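Local coordinates for tryptophan--tRNA ligase (Aeropyrum pernix, PDB 3A04), which charges tRNA(Trp) with L-tryptophan at the expense of ATP, as a class I aminoacyl-tRNA synthetase, at residues 112-116 with 184-188; 129-134 with 359-364; 175-179 with 220-224. All coordinates share one frame; numbering follows the deposited sequence. Where two conformers were deposited one is given.

Contact 1 of 3, residues 112-116 with 184-188; sequences EAFAV and AKMMA
E112 and A188 meet at one end of this contact, and A115, V116 and A184 close the other. E112 can be followed outward. Its CB points past the other helix rather than at it. With CG anti to the backbone N (chi1 -173°) and the chain extended beyond it, the side chain runs alongside the A188 methyl. CG lies 3.8 Å from A188 CB, and CD passes the same methyl at 3.9 Å. At the tip, OE1 is still beside this methyl and accepts a hydrogen bond from a water at 2.9 Å. That water donates its other hydrogen to the carbonyl O of A188, so it bridges the carboxylate to the backbone. At the other end A115 CB touches A184 CB at 3.7 Å. The A184 methyl also packs against the carbonyl O of A115, at 3.3 Å. V116 places CG2 against A184, 3.8 Å from both its CB and its O. The same branch also skirts CG of K185 and CB of A188. K185 turns its ammonium away, to the backbone oxygen of E180. E112 N bonds to Q151 OE1, and A113 packs on P79 of the 'HIGH' region. The second subunit lies close by: its S166 touches A115 and its L190 touches M187. Small side chains on helix 183-197 let helix 110-115 come near. Methyl packing therefore carries the contact, with the water-bridged carboxylate as its polar link.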
# COMPACT_ATOMS: atom_id res chain seq x y z
N GLU A 112 -2.61 1.95 10.27
CA GLU A 112 -3.68 2.95 10.40
C GLU A 112 -3.42 3.89 11.59
O GLU A 112 -3.64 5.13 11.48
CB GLU A 112 -5.03 2.26 10.52
CG GLU A 112 -6.18 3.27 10.49
CD GLU A 112 -7.57 2.59 10.56
OE1 GLU A 112 -7.68 1.35 10.34
OE2 GLU A 112 -8.54 3.35 10.75
N ALA A 113 -2.97 3.31 12.70
CA ALA A 113 -2.65 4.10 13.92
C ALA A 113 -1.65 5.20 13.57
O ALA A 113 -1.81 6.38 13.96
CB ALA A 113 -2.04 3.18 15.04
N PHE A 114 -0.61 4.84 12.81
CA PHE A 114 0.41 5.80 12.42
C PHE A 114 -0.17 6.83 11.45
O PHE A 114 -0.08 8.05 11.67
CB PHE A 114 1.64 5.13 11.81
CG PHE A 114 2.72 6.12 11.41
CD1 PHE A 114 3.63 6.56 12.37
CD2 PHE A 114 2.77 6.65 10.08
CE1 PHE A 114 4.61 7.48 12.02
CE2 PHE A 114 3.74 7.57 9.69
CZ PHE A 114 4.67 7.96 10.68
N ALA A 115 -0.73 6.34 10.34
CA ALA A 115 -1.02 7.20 9.18
C ALA A 115 -2.30 8.03 9.37
O ALA A 115 -2.37 9.19 8.95
CB ALA A 115 -1.13 6.34 7.86
N VAL A 116 -3.32 7.45 9.98
CA VAL A 116 -4.60 8.16 10.14
C VAL A 116 -4.54 8.83 11.55
O VAL A 116 -4.85 10.03 11.69
CB VAL A 116 -5.85 7.25 10.04
CG1 VAL A 116 -7.17 8.03 10.34
CG2 VAL A 116 -5.96 6.61 8.66
N ALA A 184 -4.08 8.54 3.54
CA ALA A 184 -4.07 7.57 4.68
C ALA A 184 -5.38 6.77 4.83
O ALA A 184 -5.32 5.58 5.11
CB ALA A 184 -3.69 8.29 6.07
N LYS A 185 -6.57 7.42 4.70
CA LYS A 185 -7.80 6.70 4.84
C LYS A 185 -8.00 5.79 3.67
O LYS A 185 -8.60 4.73 3.79
CB LYS A 185 -9.02 7.69 4.97
CG LYS A 185 -8.97 8.37 6.43
CD LYS A 185 -9.92 9.57 6.56
CE LYS A 185 -11.31 9.16 6.37
NZ LYS A 185 -12.21 10.39 6.13
N MET A 186 -7.47 6.14 2.52
CA MET A 186 -7.56 5.29 1.37
C MET A 186 -6.73 4.05 1.63
O MET A 186 -7.17 2.98 1.46
CB MET A 186 -7.13 5.80 -0.02
CG MET A 186 -7.78 7.14 -0.44
SD MET A 186 -7.69 7.55 -2.20
CE MET A 186 -6.20 8.54 -2.40
N MET A 187 -5.51 4.25 2.04
CA MET A 187 -4.65 3.10 2.39
C MET A 187 -5.32 2.24 3.47
O MET A 187 -5.31 0.98 3.43
CB MET A 187 -3.29 3.61 2.80
CG MET A 187 -2.32 2.50 3.24
SD MET A 187 -1.64 1.66 1.74
CE MET A 187 -1.12 3.04 0.89
N ALA A 188 -5.85 2.88 4.51
CA ALA A 188 -6.45 2.07 5.59
C ALA A 188 -7.60 1.18 5.14
O ALA A 188 -7.80 0.07 5.65
CB ALA A 188 -6.92 2.99 6.73
O HOH W 1 -6.33 -0.15 8.21

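Contact 2 of 3, residues 129-134 with 359-364; sequences VEEYIA and AKTIAW
The indole of W364 has V129 over one face and E130 at its edge. V129 CG1 sits almost straight over the five-membered ring, 3.5 Å from its centroid. This is a CH-pi contact. CG1 is the branch anti to the backbone N (chi1 170°), which carries it toward W364 and also to A363 CB at 3.6 Å. CG2 of V129 looks at the six-membered ring near CE3 and CZ3. At the edge, W364 NE1 donates to E130 OE2 at 3.0 Å. The oxygen lies in the indole plane and offers its anti lone pair, while its carboxylate stands at 86° to the ring. Face and edge together should limit rotation of the indole. Beside this pair, three alanines lie between the helices. A134 CB packs on K360 CG at 3.7 Å, A359 CB faces A134 O, and A363 CB meets I133 CG2 at 3.8 Å. The axes of the two segments approach to 8.9 Å and cross at 94°; alanines fill the crossing. Helix 121-139 widens here into a pi-type turn, with A134 N bonded to V129 O. V125 of that helix also touches W364, and V367 beyond helix 334-364 touches V129 and I133. Y132 instead meets H87 edge-to-face and bonds to S80, so helix 121-139 is packed between the 'HIGH' region and helix 334-364, in the connection from strand 103-108 to strand 147-150.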
# COMPACT_ATOMS: atom_id res chain seq x y z
N VAL A 129 1.05 -4.57 22.30
CA VAL A 129 1.43 -5.80 23.00
C VAL A 129 0.91 -5.83 24.49
O VAL A 129 0.34 -6.82 24.96
CB VAL A 129 2.98 -5.92 23.00
CG1 VAL A 129 3.49 -7.06 23.91
CG2 VAL A 129 3.52 -6.23 21.53
N GLU A 130 1.10 -4.74 25.19
CA GLU A 130 0.89 -4.71 26.67
C GLU A 130 -0.52 -4.33 27.06
O GLU A 130 -0.95 -4.67 28.16
CB GLU A 130 1.81 -3.63 27.25
CG GLU A 130 3.23 -4.20 27.35
CD GLU A 130 4.27 -3.26 27.95
OE1 GLU A 130 3.96 -2.14 28.45
OE2 GLU A 130 5.44 -3.67 27.89
N GLU A 131 -1.21 -3.58 26.20
CA GLU A 131 -2.60 -3.25 26.43
C GLU A 131 -3.56 -4.18 25.64
O GLU A 131 -4.57 -4.60 26.18
CB GLU A 131 -2.82 -1.83 26.05
CG GLU A 131 -4.05 -1.13 26.57
CD GLU A 131 -4.27 -1.24 28.13
OE1 GLU A 131 -3.30 -1.27 28.98
OE2 GLU A 131 -5.48 -1.29 28.45
N TYR A 132 -3.27 -4.52 24.40
CA TYR A 132 -4.23 -5.29 23.66
C TYR A 132 -3.89 -6.77 23.76
O TYR A 132 -4.70 -7.55 24.27
CB TYR A 132 -4.36 -4.77 22.20
CG TYR A 132 -5.17 -3.48 22.23
CD1 TYR A 132 -4.60 -2.26 22.65
CD2 TYR A 132 -6.51 -3.51 22.03
CE1 TYR A 132 -5.37 -1.09 22.74
CE2 TYR A 132 -7.26 -2.35 22.11
CZ TYR A 132 -6.70 -1.18 22.49
OH TYR A 132 -7.50 -0.09 22.51
N ILE A 133 -2.73 -7.19 23.20
CA ILE A 133 -2.48 -8.63 23.18
C ILE A 133 -2.49 -9.21 24.63
O ILE A 133 -3.04 -10.30 24.86
CB ILE A 133 -1.18 -8.99 22.42
CG1 ILE A 133 -1.37 -8.60 20.92
CG2 ILE A 133 -0.85 -10.49 22.56
CD1 ILE A 133 -0.04 -8.51 20.10
N ALA A 134 -1.83 -8.52 25.55
CA ALA A 134 -1.73 -9.07 26.90
C ALA A 134 -3.12 -9.19 27.53
O ALA A 134 -3.41 -10.19 28.12
CB ALA A 134 -0.77 -8.27 27.78
N ALA A 359 0.80 -12.52 31.41
CA ALA A 359 0.40 -12.32 30.00
C ALA A 359 1.30 -11.30 29.27
O ALA A 359 1.56 -11.51 28.11
CB ALA A 359 -1.09 -11.88 29.89
N LYS A 360 1.68 -10.19 29.88
CA LYS A 360 2.51 -9.18 29.17
C LYS A 360 3.87 -9.75 28.71
O LYS A 360 4.29 -9.58 27.56
CB LYS A 360 2.79 -7.95 30.04
CG LYS A 360 1.62 -7.07 30.36
CD LYS A 360 2.05 -5.83 31.12
CE LYS A 360 0.85 -5.04 31.55
NZ LYS A 360 1.23 -3.73 32.22
N THR A 361 4.52 -10.47 29.60
CA THR A 361 5.74 -11.24 29.29
C THR A 361 5.57 -12.21 28.10
O THR A 361 6.36 -12.20 27.11
CB THR A 361 6.13 -11.97 30.58
OG1 THR A 361 6.41 -10.94 31.54
CG2 THR A 361 7.36 -12.96 30.39
N ILE A 362 4.51 -13.01 28.18
CA ILE A 362 4.19 -13.94 27.12
C ILE A 362 3.93 -13.14 25.82
O ILE A 362 4.35 -13.59 24.74
CB ILE A 362 2.92 -14.70 27.49
CG1 ILE A 362 3.24 -15.76 28.56
CG2 ILE A 362 2.30 -15.38 26.29
CD1 ILE A 362 1.91 -16.39 29.16
N ALA A 363 3.28 -11.98 25.93
CA ALA A 363 2.83 -11.25 24.74
C ALA A 363 4.02 -10.83 23.86
O ALA A 363 3.97 -11.01 22.63
CB ALA A 363 1.97 -10.04 25.13
N TRP A 364 5.08 -10.28 24.46
CA TRP A 364 6.25 -9.85 23.68
C TRP A 364 6.88 -10.99 22.89
O TRP A 364 7.57 -10.73 21.94
CB TRP A 364 7.33 -9.13 24.49
CG TRP A 364 6.95 -7.74 24.88
CD1 TRP A 364 6.51 -7.35 26.10
CD2 TRP A 364 6.98 -6.54 24.06
NE1 TRP A 364 6.27 -6.00 26.12
CE2 TRP A 364 6.57 -5.47 24.89
CE3 TRP A 364 7.35 -6.26 22.72
CZ2 TRP A 364 6.46 -4.15 24.43
CZ3 TRP A 364 7.23 -4.92 22.25
CH2 TRP A 364 6.80 -3.90 23.11

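Contact 3 of 3, residues 175-179 with 220-224; sequences EAIYG and PHLRL
The carbonyl O of P220 is gripped within its own helix and touched by I177. It accepts from L224 N at 3.1 Å and weakly from R223 N, and I177 CD1 comes to 3.7 Å from it. The hydroxyl of Y178 lies beside H221, 3.7 Å from its CB, and hydrogen-bonds to NE2 of Q192. H221 in turn is fixed by a bond from its NE2 to the carbonyl O of S189. Both anchors belong to helix 183-197, which thus holds the polar ends of both side chains. The rings are slid apart and barely overlap. Their planes are 27° apart and their centroids 5.9 Å. The nearest ring atoms are Y178 CE2 and H221 CD2, at 3.8 Å. Helix 219-231 follows strand 210-215, a central parallel strand of the Rossmann-type catalytic domain of class I synthetases, and helix 171-178 packs on its first turns. I177 is the apolar wedge between them. Its CG1 takes the position beside the backbone N (chi1 -71°), and CD1 extends from there to L224. CD1 touches L224 CB and L224 CD2, each at 3.7 Å. CG1 comes within 4.0 Å of P220 CB. The other branch, CG2, sits over the centre of the Y178 ring, 3.6 Å above its plane, and also faces the backbone N of H221. With an alanine at I177, L224 and P220 would probably lose their mate on helix 171-178, and the Y178 ring the methyl that lies over one face. Helix 171-178 ends here, and G179 follows with positive phi.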
# COMPACT_ATOMS: atom_id res chain seq x y z
N GLU A 175 -15.22 6.96 -0.75
CA GLU A 175 -15.89 8.13 -0.19
C GLU A 175 -17.22 7.79 0.50
O GLU A 175 -17.47 8.25 1.64
CB GLU A 175 -16.06 9.23 -1.27
CG GLU A 175 -14.78 10.05 -1.47
CD GLU A 175 -14.59 10.80 -2.84
OE1 GLU A 175 -15.57 10.98 -3.61
OE2 GLU A 175 -13.41 11.24 -3.12
N ALA A 176 -18.05 6.98 -0.17
CA ALA A 176 -19.35 6.57 0.38
C ALA A 176 -19.21 5.94 1.76
O ALA A 176 -20.11 6.05 2.57
CB ALA A 176 -20.08 5.62 -0.58
N ILE A 177 -18.07 5.30 2.04
CA ILE A 177 -17.90 4.51 3.29
C ILE A 177 -17.29 5.27 4.45
O ILE A 177 -17.69 5.08 5.61
CB ILE A 177 -17.02 3.26 3.05
CG1 ILE A 177 -17.79 2.23 2.22
CG2 ILE A 177 -16.61 2.58 4.38
CD1 ILE A 177 -16.90 1.30 1.49
N TYR A 178 -16.30 6.10 4.13
CA TYR A 178 -15.45 6.66 5.16
C TYR A 178 -15.41 8.21 5.17
O TYR A 178 -14.73 8.79 6.03
CB TYR A 178 -14.03 6.01 5.11
CG TYR A 178 -13.90 4.65 5.84
CD1 TYR A 178 -14.54 4.43 7.08
CD2 TYR A 178 -13.13 3.60 5.31
CE1 TYR A 178 -14.43 3.20 7.79
CE2 TYR A 178 -13.00 2.35 5.99
CZ TYR A 178 -13.65 2.15 7.24
OH TYR A 178 -13.56 0.96 7.94
N GLY A 179 -16.12 8.87 4.24
CA GLY A 179 -16.06 10.34 4.06
C GLY A 179 -14.89 10.86 3.20
O GLY A 179 -14.47 10.21 2.23
N PRO A 220 -20.75 -1.45 5.87
CA PRO A 220 -20.34 -0.88 4.56
C PRO A 220 -18.93 -1.28 4.13
O PRO A 220 -18.72 -1.64 2.93
CB PRO A 220 -20.43 0.60 4.75
CG PRO A 220 -21.63 0.74 5.80
CD PRO A 220 -21.31 -0.42 6.76
N HIS A 221 -17.99 -1.25 5.08
CA HIS A 221 -16.62 -1.71 4.72
C HIS A 221 -16.55 -3.20 4.40
O HIS A 221 -15.80 -3.67 3.49
CB HIS A 221 -15.53 -1.35 5.78
CG HIS A 221 -14.17 -1.77 5.33
ND1 HIS A 221 -13.65 -3.02 5.59
CD2 HIS A 221 -13.29 -1.17 4.50
CE1 HIS A 221 -12.49 -3.15 4.96
NE2 HIS A 221 -12.25 -2.03 4.30
N LEU A 222 -17.28 -4.00 5.16
CA LEU A 222 -17.35 -5.43 4.87
C LEU A 222 -17.94 -5.75 3.46
O LEU A 222 -17.56 -6.68 2.81
CB LEU A 222 -18.25 -6.04 5.90
CG LEU A 222 -18.17 -7.52 6.14
CD1 LEU A 222 -16.69 -7.93 6.28
CD2 LEU A 222 -18.87 -7.75 7.50
N ARG A 223 -18.87 -4.93 2.99
CA ARG A 223 -19.47 -5.16 1.71
C ARG A 223 -18.46 -4.77 0.64
O ARG A 223 -18.39 -5.40 -0.42
CB ARG A 223 -20.79 -4.31 1.62
CG ARG A 223 -21.92 -4.94 2.46
CD ARG A 223 -23.33 -4.36 2.05
NE ARG A 223 -23.32 -2.90 1.87
CZ ARG A 223 -23.65 -2.02 2.82
NH1 ARG A 223 -23.98 -2.45 4.01
NH2 ARG A 223 -23.65 -0.72 2.59
N LEU A 224 -17.69 -3.71 0.89
CA LEU A 224 -16.67 -3.34 -0.09
C LEU A 224 -15.61 -4.50 -0.16
O LEU A 224 -15.16 -4.86 -1.24
CB LEU A 224 -15.98 -2.01 0.25
CG LEU A 224 -14.74 -1.64 -0.59
CD1 LEU A 224 -15.15 -1.40 -2.08
CD2 LEU A 224 -13.98 -0.39 -0.02

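Contacts 1 and 3 are neighbours, with centres 14 Å apart. K185 NZ of contact 1 lies 3.0 Å from Y178 O of contact 3, a probable hydrogen bond, and helices 171-178 and 183-197 are consecutive. Contact 2 stands apart. Its centre is 24 Å from that of contact 1 and 32 Å from that of contact 3, and its nearest atoms are about 9 Å and about 16 Å away. Contacts 1 and 2 both adjoin the ATP-binding 'HIGH' region, from two successive helices, 110-115 and 121-139. Helix 334-364 links contact 2 to the iron-sulfur site, since C334 and C337 lie at its start. Contact 1 alone borders the second subunit.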